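Local atomic coordinates of beta-fructofuranosidase (Bifidobacterium adolescentis, PDB entry 6NOB), a protein that probably hydrolyses beta-fructofuranosides such as sucrose to release fructose, as a member of glycoside hydrolase family 32. Residues A[18-23]-A[74-79]; A[29-34]-A[70-75]; A[373-378]-A[434-439]; A[387-392]-A[403-408]; A[518-523]-A[583-588]. All blocks are in the same frame, centred on the assembly; numbering follows the deposited sequence.

Contact 1. Residues A[18-23]-A[74-79]; sequences DLFAER and VRFGYL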
# COMPACT_ATOMS: atom_id res chain seq x y z
N ASP A 18 0.85 -17.33 18.64
CA ASP A 18 0.05 -17.39 17.43
C ASP A 18 0.85 -18.08 16.32
O ASP A 18 1.99 -17.70 16.05
CB ASP A 18 -0.37 -15.99 16.99
CG ASP A 18 -1.44 -15.40 17.88
OD1 ASP A 18 -1.10 -14.94 18.99
OD2 ASP A 18 -2.62 -15.39 17.46
N LEU A 19 0.25 -19.09 15.70
CA LEU A 19 0.89 -19.84 14.63
C LEU A 19 -0.06 -19.95 13.45
O LEU A 19 -1.22 -20.35 13.61
CB LEU A 19 1.30 -21.24 15.11
CG LEU A 19 2.17 -21.31 16.36
CD1 LEU A 19 2.42 -22.76 16.74
CD2 LEU A 19 3.49 -20.58 16.16
N PHE A 20 0.43 -19.61 12.26
CA PHE A 20 -0.33 -19.76 11.02
C PHE A 20 0.22 -20.98 10.29
O PHE A 20 1.29 -20.94 9.68
CB PHE A 20 -0.22 -18.49 10.17
CG PHE A 20 -0.87 -17.29 10.80
CD1 PHE A 20 -0.22 -16.57 11.79
CD2 PHE A 20 -2.14 -16.89 10.42
CE1 PHE A 20 -0.82 -15.47 12.38
CE2 PHE A 20 -2.75 -15.79 11.00
CZ PHE A 20 -2.09 -15.08 11.99
N ALA A 21 -0.52 -22.08 10.38
CA ALA A 21 -0.04 -23.39 9.96
C ALA A 21 -0.76 -23.88 8.71
O ALA A 21 -1.95 -23.60 8.50
CB ALA A 21 -0.22 -24.42 11.08
N GLU A 22 -0.03 -24.62 7.89
CA GLU A 22 -0.54 -25.22 6.67
C GLU A 22 -0.49 -26.73 6.81
O GLU A 22 0.55 -27.28 7.22
CB GLU A 22 0.27 -24.78 5.45
CG GLU A 22 -0.36 -25.11 4.10
CD GLU A 22 0.35 -24.42 2.95
OE1 GLU A 22 1.19 -23.53 3.21
OE2 GLU A 22 0.08 -24.78 1.79
N ARG A 23 -1.59 -27.41 6.50
CA ARG A 23 -1.61 -28.86 6.54
C ARG A 23 -0.65 -29.42 5.50
O ARG A 23 -0.70 -29.05 4.33
CB ARG A 23 -3.02 -29.39 6.29
CG ARG A 23 -3.14 -30.90 6.39
CD ARG A 23 -4.55 -31.38 6.09
NE ARG A 23 -5.53 -30.87 7.04
CZ ARG A 23 -5.79 -31.43 8.22
NH1 ARG A 23 -5.13 -32.51 8.60
NH2 ARG A 23 -6.70 -30.90 9.02
N VAL A 74 4.44 -24.46 9.85
CA VAL A 74 4.13 -23.09 10.22
C VAL A 74 4.86 -22.14 9.28
O VAL A 74 6.05 -22.32 9.01
CB VAL A 74 4.51 -22.82 11.69
CG1 VAL A 74 4.21 -21.38 12.06
CG2 VAL A 74 3.76 -23.78 12.61
N ARG A 75 4.14 -21.13 8.78
CA ARG A 75 4.73 -20.13 7.90
C ARG A 75 4.90 -18.77 8.56
O ARG A 75 5.64 -17.94 8.03
CB ARG A 75 3.86 -19.95 6.64
CG ARG A 75 3.60 -21.23 5.87
CD ARG A 75 4.90 -21.83 5.36
NE ARG A 75 4.66 -23.02 4.56
CZ ARG A 75 5.61 -23.88 4.19
NH1 ARG A 75 6.86 -23.68 4.56
NH2 ARG A 75 5.29 -24.94 3.46
N PHE A 76 4.25 -18.53 9.69
CA PHE A 76 4.18 -17.21 10.30
C PHE A 76 3.75 -17.39 11.75
O PHE A 76 2.86 -18.19 12.04
CB PHE A 76 3.19 -16.32 9.54
CG PHE A 76 3.42 -14.85 9.72
CD1 PHE A 76 4.38 -14.18 8.98
CD2 PHE A 76 2.64 -14.12 10.60
CE1 PHE A 76 4.58 -12.82 9.13
CE2 PHE A 76 2.83 -12.75 10.76
CZ PHE A 76 3.80 -12.11 10.02
N GLY A 77 4.39 -16.65 12.65
CA GLY A 77 4.07 -16.78 14.06
C GLY A 77 4.57 -15.59 14.85
O GLY A 77 5.44 -14.84 14.41
N TYR A 78 3.99 -15.43 16.04
CA TYR A 78 4.42 -14.37 16.94
C TYR A 78 3.85 -14.61 18.33
O TYR A 78 2.83 -15.29 18.49
CB TYR A 78 3.98 -12.99 16.43
CG TYR A 78 2.52 -12.88 16.04
CD1 TYR A 78 1.54 -12.68 17.01
CD2 TYR A 78 2.12 -12.97 14.71
CE1 TYR A 78 0.20 -12.57 16.66
CE2 TYR A 78 0.78 -12.87 14.36
CZ TYR A 78 -0.17 -12.67 15.34
OH TYR A 78 -1.50 -12.56 15.00
N LEU A 79 4.54 -14.06 19.33
CA LEU A 79 4.02 -13.96 20.69
C LEU A 79 3.19 -12.68 20.81
O LEU A 79 3.51 -11.66 20.20
CB LEU A 79 5.15 -13.93 21.71
CG LEU A 79 5.91 -15.22 21.98
CD1 LEU A 79 7.17 -14.93 22.79
CD2 LEU A 79 5.03 -16.23 22.71
O HOH W 1 -3.59 -12.95 16.91

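Contact 2. Residues A[29-34]-A[70-75]; sequences AVVTVA and SGLVVR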
# COMPACT_ATOMS: atom_id res chain seq x y z
N ALA A 29 -3.13 -33.28 12.14
CA ALA A 29 -2.20 -32.15 12.17
C ALA A 29 -2.29 -31.51 13.55
O ALA A 29 -3.33 -30.96 13.91
CB ALA A 29 -2.52 -31.15 11.07
N VAL A 30 -1.20 -31.58 14.31
CA VAL A 30 -1.20 -31.23 15.72
C VAL A 30 -0.09 -30.23 16.03
O VAL A 30 0.99 -30.26 15.43
CB VAL A 30 -1.05 -32.48 16.62
CG1 VAL A 30 -1.32 -32.15 18.08
CG2 VAL A 30 -1.99 -33.58 16.16
N VAL A 31 -0.38 -29.34 16.97
CA VAL A 31 0.62 -28.48 17.61
C VAL A 31 0.53 -28.71 19.11
O VAL A 31 -0.57 -28.72 19.68
CB VAL A 31 0.42 -26.99 17.27
CG1 VAL A 31 1.60 -26.18 17.77
CG2 VAL A 31 0.21 -26.80 15.78
N THR A 32 1.68 -28.89 19.75
CA THR A 32 1.73 -29.07 21.19
C THR A 32 2.78 -28.15 21.80
O THR A 32 3.70 -27.69 21.12
CB THR A 32 2.03 -30.53 21.57
OG1 THR A 32 3.16 -30.99 20.83
CG2 THR A 32 0.83 -31.41 21.27
N VAL A 33 2.59 -27.86 23.08
CA VAL A 33 3.52 -27.06 23.87
C VAL A 33 3.86 -27.83 25.14
O VAL A 33 2.97 -28.43 25.76
CB VAL A 33 2.94 -25.67 24.21
CG1 VAL A 33 4.04 -24.75 24.74
CG2 VAL A 33 2.26 -25.05 23.00
N ALA A 34 5.13 -27.82 25.51
CA ALA A 34 5.61 -28.50 26.71
C ALA A 34 6.52 -27.57 27.49
O ALA A 34 7.19 -26.71 26.92
CB ALA A 34 6.34 -29.80 26.37
N SER A 70 3.42 -31.47 13.98
CA SER A 70 3.40 -32.75 13.28
C SER A 70 2.17 -32.77 12.38
O SER A 70 1.07 -32.45 12.82
CB SER A 70 3.37 -33.93 14.25
OG SER A 70 3.77 -35.14 13.62
N GLY A 71 2.38 -33.14 11.12
CA GLY A 71 1.32 -33.10 10.14
C GLY A 71 1.01 -31.73 9.59
O GLY A 71 0.05 -31.59 8.82
N LEU A 72 1.77 -30.71 9.97
CA LEU A 72 1.57 -29.36 9.47
C LEU A 72 2.91 -28.65 9.43
O LEU A 72 3.93 -29.16 9.90
CB LEU A 72 0.55 -28.60 10.32
CG LEU A 72 0.78 -28.51 11.83
CD1 LEU A 72 1.71 -27.36 12.20
CD2 LEU A 72 -0.55 -28.36 12.55
N VAL A 73 2.89 -27.44 8.86
CA VAL A 73 4.08 -26.60 8.77
C VAL A 73 3.67 -25.16 9.02
O VAL A 73 2.65 -24.70 8.50
CB VAL A 73 4.78 -26.76 7.40
CG1 VAL A 73 3.78 -26.54 6.26
CG2 VAL A 73 5.95 -25.80 7.27
N VAL A 74 4.44 -24.46 9.85
CA VAL A 74 4.13 -23.09 10.22
C VAL A 74 4.86 -22.14 9.28
O VAL A 74 6.05 -22.32 9.01
CB VAL A 74 4.51 -22.82 11.69
CG1 VAL A 74 4.21 -21.38 12.06
CG2 VAL A 74 3.76 -23.78 12.61
N ARG A 75 4.14 -21.13 8.78
CA ARG A 75 4.73 -20.13 7.90
C ARG A 75 4.90 -18.77 8.56
O ARG A 75 5.64 -17.94 8.03
CB ARG A 75 3.86 -19.95 6.64
CG ARG A 75 3.60 -21.23 5.87
CD ARG A 75 4.90 -21.83 5.36
NE ARG A 75 4.66 -23.02 4.56
CZ ARG A 75 5.61 -23.88 4.19
NH1 ARG A 75 6.86 -23.68 4.56
NH2 ARG A 75 5.29 -24.94 3.46

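Contact 3. Residues A[373-378]-A[434-439]; sequences TYECPD and GYYATQ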
# COMPACT_ATOMS: atom_id res chain seq x y z
N THR A 373 -11.16 -1.45 -14.80
CA THR A 373 -11.92 -0.98 -13.65
C THR A 373 -10.99 -0.20 -12.74
O THR A 373 -9.77 -0.18 -12.93
CB THR A 373 -12.57 -2.15 -12.90
OG1 THR A 373 -13.52 -1.65 -11.95
CG2 THR A 373 -11.52 -2.98 -12.18
N TYR A 374 -11.58 0.46 -11.75
CA TYR A 374 -10.82 1.18 -10.74
C TYR A 374 -10.35 0.23 -9.65
O TYR A 374 -10.92 -0.85 -9.43
CB TYR A 374 -11.65 2.29 -10.12
CG TYR A 374 -11.54 3.64 -10.79
CD1 TYR A 374 -10.31 4.26 -10.97
CD2 TYR A 374 -12.68 4.31 -11.23
CE1 TYR A 374 -10.21 5.50 -11.57
CE2 TYR A 374 -12.59 5.55 -11.84
CZ TYR A 374 -11.36 6.14 -12.00
OH TYR A 374 -11.27 7.37 -12.61
N GLU A 375 -9.31 0.64 -8.94
CA GLU A 375 -8.89 0.01 -7.70
C GLU A 375 -8.46 1.10 -6.73
O GLU A 375 -7.86 2.10 -7.13
CB GLU A 375 -7.75 -1.00 -7.93
CG GLU A 375 -8.23 -2.36 -8.42
CD GLU A 375 -7.18 -3.45 -8.31
OE1 GLU A 375 -6.02 -3.19 -8.68
OE2 GLU A 375 -7.52 -4.56 -7.85
N CYS A 376 -8.79 0.90 -5.45
CA CYS A 376 -8.39 1.77 -4.35
C CYS A 376 -8.75 3.23 -4.60
O CYS A 376 -7.85 4.07 -4.78
CB CYS A 376 -6.89 1.63 -4.08
SG CYS A 376 -6.39 -0.07 -3.67
N PRO A 377 -10.03 3.58 -4.62
CA PRO A 377 -10.42 4.97 -4.83
C PRO A 377 -10.31 5.78 -3.55
O PRO A 377 -10.14 5.25 -2.45
CB PRO A 377 -11.88 4.86 -5.28
CG PRO A 377 -12.38 3.67 -4.52
CD PRO A 377 -11.20 2.71 -4.44
N ASP A 378 -10.42 7.10 -3.71
CA ASP A 378 -10.39 8.02 -2.58
C ASP A 378 -11.00 9.34 -3.04
O ASP A 378 -10.78 9.76 -4.18
CB ASP A 378 -8.97 8.23 -2.06
CG ASP A 378 -8.94 8.63 -0.59
OD1 ASP A 378 -9.98 9.08 -0.07
OD2 ASP A 378 -7.87 8.50 0.05
N GLY A 434 4.88 1.16 -10.17
CA GLY A 434 4.70 0.29 -9.02
C GLY A 434 4.20 0.98 -7.77
O GLY A 434 3.92 0.30 -6.78
N TYR A 435 4.11 2.31 -7.77
CA TYR A 435 3.47 3.04 -6.68
C TYR A 435 1.96 2.86 -6.84
O TYR A 435 1.35 3.44 -7.75
CB TYR A 435 3.88 4.51 -6.72
CG TYR A 435 3.24 5.37 -5.66
CD1 TYR A 435 3.76 5.41 -4.37
CD2 TYR A 435 2.15 6.18 -5.95
CE1 TYR A 435 3.19 6.21 -3.39
CE2 TYR A 435 1.58 6.98 -4.98
CZ TYR A 435 2.10 6.99 -3.70
OH TYR A 435 1.53 7.79 -2.74
N TYR A 436 1.36 2.05 -5.98
CA TYR A 436 0.03 1.53 -6.22
C TYR A 436 -0.78 1.53 -4.94
O TYR A 436 -0.25 1.65 -3.83
CB TYR A 436 0.10 0.10 -6.80
CG TYR A 436 -1.15 -0.35 -7.52
CD1 TYR A 436 -1.50 0.20 -8.74
CD2 TYR A 436 -1.96 -1.33 -6.97
CE1 TYR A 436 -2.65 -0.21 -9.40
CE2 TYR A 436 -3.11 -1.74 -7.62
CZ TYR A 436 -3.44 -1.18 -8.83
OH TYR A 436 -4.58 -1.59 -9.49
N ALA A 437 -2.10 1.40 -5.11
CA ALA A 437 -3.03 1.16 -4.01
C ALA A 437 -2.96 2.26 -2.96
O ALA A 437 -2.83 2.01 -1.76
CB ALA A 437 -2.78 -0.22 -3.38
N THR A 438 -3.06 3.51 -3.42
CA THR A 438 -3.00 4.65 -2.51
C THR A 438 -4.24 4.72 -1.64
O THR A 438 -5.36 4.49 -2.11
CB THR A 438 -2.85 5.95 -3.29
OG1 THR A 438 -3.92 6.05 -4.25
CG2 THR A 438 -1.53 6.00 -4.02
N GLN A 439 -4.04 5.04 -0.36
CA GLN A 439 -5.13 5.44 0.52
C GLN A 439 -4.65 6.60 1.36
O GLN A 439 -3.48 6.66 1.74
CB GLN A 439 -5.61 4.29 1.41
CG GLN A 439 -6.87 4.64 2.20
CD GLN A 439 -7.41 3.48 3.00
OE1 GLN A 439 -7.37 3.49 4.24
NE2 GLN A 439 -7.93 2.47 2.31
O HOH W 2 -6.62 6.33 -3.65
O HOH W 3 -5.36 3.64 -6.04
O HOH W 4 -7.93 3.84 -1.11

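Contact 4. Residues A[387-392]-A[403-408]; sequences VAVGAL and QQVRWY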
# COMPACT_ATOMS: atom_id res chain seq x y z
N VAL A 387 -10.69 16.39 -4.58
CA VAL A 387 -9.72 15.55 -5.27
C VAL A 387 -10.20 14.11 -5.24
O VAL A 387 -10.56 13.60 -4.17
CB VAL A 387 -8.32 15.66 -4.65
CG1 VAL A 387 -7.33 14.78 -5.39
CG2 VAL A 387 -7.84 17.11 -4.64
N ALA A 388 -10.19 13.45 -6.40
CA ALA A 388 -10.41 12.02 -6.50
C ALA A 388 -9.13 11.34 -6.95
O ALA A 388 -8.42 11.85 -7.82
CB ALA A 388 -11.55 11.69 -7.47
N VAL A 389 -8.84 10.19 -6.35
CA VAL A 389 -7.63 9.42 -6.63
C VAL A 389 -8.03 7.96 -6.85
O VAL A 389 -8.79 7.40 -6.05
CB VAL A 389 -6.60 9.53 -5.49
CG1 VAL A 389 -5.36 8.71 -5.80
CG2 VAL A 389 -6.22 10.99 -5.25
N GLY A 390 -7.52 7.36 -7.92
CA GLY A 390 -7.84 5.97 -8.22
C GLY A 390 -6.87 5.38 -9.21
O GLY A 390 -6.20 6.10 -9.96
N ALA A 391 -6.79 4.05 -9.20
CA ALA A 391 -5.87 3.31 -10.05
C ALA A 391 -6.61 2.65 -11.20
O ALA A 391 -7.76 2.21 -11.05
CB ALA A 391 -5.12 2.25 -9.23
N LEU A 392 -5.95 2.56 -12.34
CA LEU A 392 -6.55 2.08 -13.59
C LEU A 392 -6.05 0.68 -13.90
O LEU A 392 -4.89 0.50 -14.29
CB LEU A 392 -6.25 3.05 -14.73
CG LEU A 392 -6.82 4.45 -14.51
CD1 LEU A 392 -6.21 5.45 -15.48
CD2 LEU A 392 -8.33 4.44 -14.62
N GLN A 403 -0.74 0.30 -14.82
CA GLN A 403 -1.66 0.52 -13.71
C GLN A 403 -1.21 1.69 -12.83
O GLN A 403 -0.98 1.57 -11.63
CB GLN A 403 -1.85 -0.76 -12.89
CG GLN A 403 -2.39 -1.93 -13.73
CD GLN A 403 -2.93 -3.09 -12.90
OE1 GLN A 403 -3.67 -3.93 -13.41
NE2 GLN A 403 -2.57 -3.13 -11.62
N GLN A 404 -1.10 2.85 -13.48
CA GLN A 404 -0.77 4.08 -12.78
C GLN A 404 -1.96 4.55 -11.94
O GLN A 404 -3.11 4.25 -12.24
CB GLN A 404 -0.37 5.16 -13.77
CG GLN A 404 1.00 4.96 -14.38
CD GLN A 404 2.11 5.43 -13.47
OE1 GLN A 404 2.48 4.74 -12.52
NE2 GLN A 404 2.64 6.62 -13.74
N VAL A 405 -1.65 5.30 -10.89
CA VAL A 405 -2.66 5.89 -10.01
C VAL A 405 -2.88 7.33 -10.46
O VAL A 405 -1.93 8.12 -10.51
CB VAL A 405 -2.24 5.81 -8.54
CG1 VAL A 405 -3.20 6.61 -7.67
CG2 VAL A 405 -2.17 4.36 -8.09
N ARG A 406 -4.12 7.68 -10.78
CA ARG A 406 -4.47 8.99 -11.31
C ARG A 406 -5.19 9.82 -10.25
O ARG A 406 -6.01 9.29 -9.50
CB ARG A 406 -5.35 8.86 -12.56
CG ARG A 406 -5.51 10.14 -13.34
CD ARG A 406 -5.76 9.87 -14.82
NE ARG A 406 -5.51 11.05 -15.63
CZ ARG A 406 -4.31 11.39 -16.11
NH1 ARG A 406 -3.26 10.63 -15.86
NH2 ARG A 406 -4.17 12.50 -16.84
N TRP A 407 -4.88 11.11 -10.20
CA TRP A 407 -5.63 12.06 -9.39
C TRP A 407 -6.43 13.00 -10.28
O TRP A 407 -6.01 13.32 -11.40
CB TRP A 407 -4.72 12.87 -8.45
CG TRP A 407 -3.67 13.72 -9.12
CD1 TRP A 407 -2.35 13.41 -9.29
CD2 TRP A 407 -3.85 15.04 -9.68
NE1 TRP A 407 -1.70 14.44 -9.93
CE2 TRP A 407 -2.59 15.45 -10.18
CE3 TRP A 407 -4.94 15.90 -9.81
CZ2 TRP A 407 -2.40 16.69 -10.80
CZ3 TRP A 407 -4.75 17.12 -10.44
CH2 TRP A 407 -3.49 17.50 -10.92
N TYR A 408 -7.59 13.42 -9.78
CA TYR A 408 -8.49 14.31 -10.50
C TYR A 408 -8.94 15.40 -9.54
O TYR A 408 -9.49 15.10 -8.48
CB TYR A 408 -9.71 13.56 -11.04
CG TYR A 408 -9.44 12.19 -11.65
CD1 TYR A 408 -9.17 11.09 -10.84
CD2 TYR A 408 -9.48 12.00 -13.02
CE1 TYR A 408 -8.93 9.85 -11.39
CE2 TYR A 408 -9.24 10.76 -13.58
CZ TYR A 408 -8.97 9.69 -12.76
OH TYR A 408 -8.73 8.45 -13.31

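Contact 5. Residues A[518-523]-A[583-588]; sequences NAYYAN and VEVFFD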
# COMPACT_ATOMS: atom_id res chain seq x y z
N ASN A 518 24.29 2.37 1.32
CA ASN A 518 23.45 2.61 0.15
C ASN A 518 22.06 3.12 0.53
O ASN A 518 21.05 2.75 -0.07
CB ASN A 518 23.34 1.36 -0.73
CG ASN A 518 23.21 1.70 -2.20
OD1 ASN A 518 22.99 2.86 -2.56
ND2 ASN A 518 23.34 0.69 -3.06
N ALA A 519 22.01 3.99 1.55
CA ALA A 519 20.78 4.63 1.97
C ALA A 519 21.09 6.09 2.26
O ALA A 519 21.84 6.38 3.19
CB ALA A 519 20.18 3.95 3.20
N TYR A 520 20.52 7.00 1.46
CA TYR A 520 20.89 8.40 1.56
C TYR A 520 19.71 9.28 1.16
O TYR A 520 18.72 8.83 0.59
CB TYR A 520 22.10 8.73 0.69
CG TYR A 520 21.85 8.58 -0.80
CD1 TYR A 520 22.03 7.35 -1.43
CD2 TYR A 520 21.44 9.66 -1.57
CE1 TYR A 520 21.80 7.21 -2.79
CE2 TYR A 520 21.21 9.52 -2.93
CZ TYR A 520 21.40 8.30 -3.53
OH TYR A 520 21.17 8.16 -4.88
N TYR A 521 19.85 10.57 1.47
CA TYR A 521 18.95 11.62 1.03
C TYR A 521 19.77 12.67 0.29
O TYR A 521 20.91 12.95 0.67
CB TYR A 521 18.22 12.24 2.23
CG TYR A 521 17.68 13.64 2.01
CD1 TYR A 521 18.46 14.76 2.28
CD2 TYR A 521 16.39 13.84 1.53
CE1 TYR A 521 17.97 16.04 2.08
CE2 TYR A 521 15.89 15.11 1.33
CZ TYR A 521 16.69 16.20 1.60
OH TYR A 521 16.19 17.47 1.40
N ALA A 522 19.20 13.24 -0.77
CA ALA A 522 19.91 14.27 -1.52
C ALA A 522 18.95 15.38 -1.94
O ALA A 522 17.85 15.10 -2.44
CB ALA A 522 20.59 13.68 -2.76
N ASN A 523 19.37 16.62 -1.73
CA ASN A 523 18.63 17.81 -2.15
C ASN A 523 19.54 18.60 -3.09
O ASN A 523 20.55 19.17 -2.65
CB ASN A 523 18.21 18.65 -0.95
CG ASN A 523 17.38 19.87 -1.34
OD1 ASN A 523 16.94 19.99 -2.48
ND2 ASN A 523 17.17 20.77 -0.39
N VAL A 583 15.67 18.98 -7.12
CA VAL A 583 15.57 17.53 -7.14
C VAL A 583 15.84 17.02 -5.73
O VAL A 583 16.93 17.24 -5.19
CB VAL A 583 16.54 16.90 -8.15
CG1 VAL A 583 16.47 15.38 -8.05
CG2 VAL A 583 16.23 17.37 -9.56
N GLU A 584 14.85 16.36 -5.14
CA GLU A 584 14.97 15.76 -3.82
C GLU A 584 14.85 14.25 -3.96
O GLU A 584 13.87 13.75 -4.51
CB GLU A 584 13.90 16.31 -2.87
CG GLU A 584 14.22 16.09 -1.41
CD GLU A 584 13.27 16.82 -0.47
OE1 GLU A 584 12.04 16.62 -0.59
OE2 GLU A 584 13.76 17.58 0.39
N VAL A 585 15.85 13.53 -3.46
CA VAL A 585 15.97 12.09 -3.69
C VAL A 585 16.06 11.37 -2.35
O VAL A 585 16.89 11.72 -1.50
CB VAL A 585 17.21 11.75 -4.55
CG1 VAL A 585 17.28 10.25 -4.80
CG2 VAL A 585 17.17 12.52 -5.86
N PHE A 586 15.21 10.36 -2.17
CA PHE A 586 15.34 9.38 -1.09
C PHE A 586 15.63 8.03 -1.74
O PHE A 586 14.78 7.47 -2.44
CB PHE A 586 14.06 9.28 -0.25
CG PHE A 586 13.72 10.53 0.52
CD1 PHE A 586 13.09 11.60 -0.09
CD2 PHE A 586 13.99 10.60 1.88
CE1 PHE A 586 12.76 12.74 0.63
CE2 PHE A 586 13.66 11.73 2.61
CZ PHE A 586 13.05 12.80 1.98
N PHE A 587 16.83 7.50 -1.51
CA PHE A 587 17.16 6.14 -1.93
C PHE A 587 17.45 5.30 -0.70
O PHE A 587 18.36 5.62 0.07
CB PHE A 587 18.35 6.10 -2.89
CG PHE A 587 18.64 4.72 -3.40
CD1 PHE A 587 17.84 4.16 -4.38
CD2 PHE A 587 19.68 3.97 -2.87
CE1 PHE A 587 18.08 2.88 -4.85
CE2 PHE A 587 19.92 2.69 -3.34
CZ PHE A 587 19.12 2.14 -4.32
N ASP A 588 16.70 4.21 -0.54
CA ASP A 588 16.73 3.39 0.67
C ASP A 588 17.03 1.94 0.27
O ASP A 588 16.15 1.08 0.27
CB ASP A 588 15.40 3.51 1.43
CG ASP A 588 15.41 2.75 2.74
OD1 ASP A 588 16.51 2.45 3.26
OD2 ASP A 588 14.31 2.47 3.26

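Contact 1. Residues A[18-23]-A[74-79]
Asp18 and Tyr78 exchange two backbone hydrogen bonds, Asp18 N to Tyr78 O measuring 2.8 Å. Phe20 N likewise donates to Phe76 O, but Phe20 O is met by Arg75 N, one residue early, at 3.0 Å. Opposite Phe20 the second strand thus carries an extra residue, a beta bulge, and Ala21 lies across from Val74. This antiparallel pairing of 16-23 with 72-80 forms the middle of a four-stranded sheet in the small all-beta N-terminal region. Gly77, bearing no side chain, lets Asp18 O come within 3.0 Å of Gly77 CA.

Aromatic rings meet on the face of Phe20, Phe76 and Tyr78. The edge of Phe76 is directed at the face of Phe20 in an offset edge-to-face pair, planes at 70°, while Phe20 CE1 touches Tyr78 CE2. Tyr78 CG stands between backbone N and carbonyl carbon (chi1 50°), which brings its ring over Asp18, and Asp18 CB lies 3.8 Å from the ring centroid in a CH-pi contact.

One water bridges Asp18 OD2 and Tyr78 OH; Asp18 OD2 also bonds to His54 NE2, and Tyr78 OH to Val176 N. Glu22 OE1 and Arg75 NE form only a long salt bridge, 3.8 Å, and Arg75 NH1 binds Asn96.

Contact 2. Residues A[29-34]-A[70-75]
This is a strand-end pairing with an apolar contact beside it, placed where the chain passes from one four-stranded sheet of the N-terminal region to the other. Val30 and Ser70 make a single antiparallel hydrogen-bonded pair: Val30 N donates to Ser70 O at 2.9 Å, and Ser70 N returns a bond to Val30 O at 3.1 Å. Gly71 then turns the backbone with a positive phi of 78°, a conformation that a residue without a beta carbon adopts easily, so strand 72-80 departs from strand 30-34.

Leu72 supplies most of the apolar contact. With CG between the backbone N and the carbonyl carbon (chi1 54°), its branch swings back to the first strand, where CD2 of Leu72 lies 3.7 Å from both Ala29 CB and Val31 CG2. The Val31 and Leu72 side chains meet at about a right angle. Small Ala29 fits close to the turn, its CB 3.4 Å from Gly71 O.

Val31 and Leu72 continue into the interior between the two sheets, against Leu19 and Ala21 of strand 16-23 and Phe55 of strand 52-58.

Contact 3. Residues A[373-378]-A[434-439]
Cys376 sets its sulfur against Ala437, SG lying 3.6 Å from Ala437 CB. The thiol is turned beside its own backbone N and anti to the carbonyl carbon (chi1 -59°), which directs it across to the small methyl. Both residues have positive phi; at Cys376 the chain turns a corner between two strands.

The Glu375 chain is extended beyond CG, and its OE2 forms a salt bridge with Arg268. Tyr436 CG is anti to the backbone N (chi1 -160°); the modelled hydroxyl of Tyr436 sits beside Glu375 OE1, too close to be trusted. Glu375-Cys376-Pro377 matches the Glu-Cys-Pro motif of the family, whose glutamate in relatives is the general acid/base.

No direct hydrogen bond joins the backbones; waters mediate. One bridges Cys376 O, at 2.8 Å, and Thr438 O, at 2.7 Å, and also bonds to Thr438 OG1. A second donates to Pro377 O and Thr438 O, and a third to Cys376 O, with a weak link to Thr438 OG1. Asp378 and Gln439 approach loosely, their polar ends held by Ser440 and by Gly197 and Leu135.

The segments probably belong to neighbouring blades of the five-bladed beta-propeller of this family: 374-375 and 377-382 pair with 385-396, while 435-442 pairs with 448-454.

Contact 4. Residues A[387-392]-A[403-408]
Val389 packs its CG1 against CG1 of Val405, 3.5 Å away, and its CG2 against Trp407 CB. The two strands form a beta hairpin, 385-396 with 405-415, within one blade of the propeller. Ala391 CB adds to the same face, 3.8 Å from Val405 CG2; the compact Val389, Ala391 and Val405 suit a place covered by Thr438 and Tyr436 of strand 435-442, while the Trp407 ring leads away.

On the other face lies Tyr408. Its CG is anti to the carbonyl carbon (chi1 -41°), laying the ring along the partner strand with its edge at Ala388 O, 3.2 Å from CD1 of Tyr408. The hydroxyl finds Asp365 and Tyr374. Extended Arg406 leads away to a cation-pi contact with Trp428.

Paired backbone bonds join Ala388 with Tyr408 and Gly390 with Arg406, among them Gly390 N to Arg406 O at 2.9 Å. Toward the turn, Leu392 N makes only a weak bond to Gln404 O, 3.3 Å, and Gln403 CA presents its hydrogen to Leu392 O.

Contact 5. Residues A[518-523]-A[583-588]
Tyr521 donates its hydroxyl to Glu584 OE2 at 2.6 Å, meeting the carboxylate on its anti side, 20° out of plane. The Glu584 chain is extended, with CG anti to the backbone N (chi1 -162°), and brings OE2 to the edge of the phenol ring; OE1 is taken by Tyr494 OH. The same tyrosine ring directs its edge at the face of Phe586, centroids 5.0 Å apart.

Backbone groups are satisfied in antiparallel pairs, Tyr520 with Phe587 and Ala522 with Val585, Val585 N reaching Ala522 O at 2.7 Å. Beyond the segments, Asp588 accepts from Gly119, Ala120 and His121, Tyr520 OH bonds to Leu536 O, Asn518 ND2 to Ala610 O and Asn523 OD1 to Gln582 NE2.

The strands are central in one sheet of the C-terminal beta-sandwich. Tyr520, Ala522, Val585 and Phe587 face the second sheet, Phe587 CB making an off-centre CH-pi contact with the Tyr520 ring, 3.6 Å from CE1.

Buried Glu584 and Asp588 are probably ionised, each held by two or more donors.

Contacts 1 and 2 share strand 72-80 and touch through Leu19 with Val31 and Ala21 with Leu72: the first is a buried strand pair, the second a partly buried exit from the other sheet. Contacts 3 and 4 lie in the propeller, centres about 7 Å apart, with contact 4 nested in the chain loop that contact 3 closes. A probable backbone hydrogen bond, Asp378 O with Val389 N, joins them. Contact 4 is held by direct backbone bonds, whereas contact 3, near the chain's centre and probably between blades, relies on water. Contact 5 stands apart in the C-terminal sandwich, about 11 Å from contact 3 at nearest atoms; like contact 1 it combines aromatic pairing with a buried carboxylate.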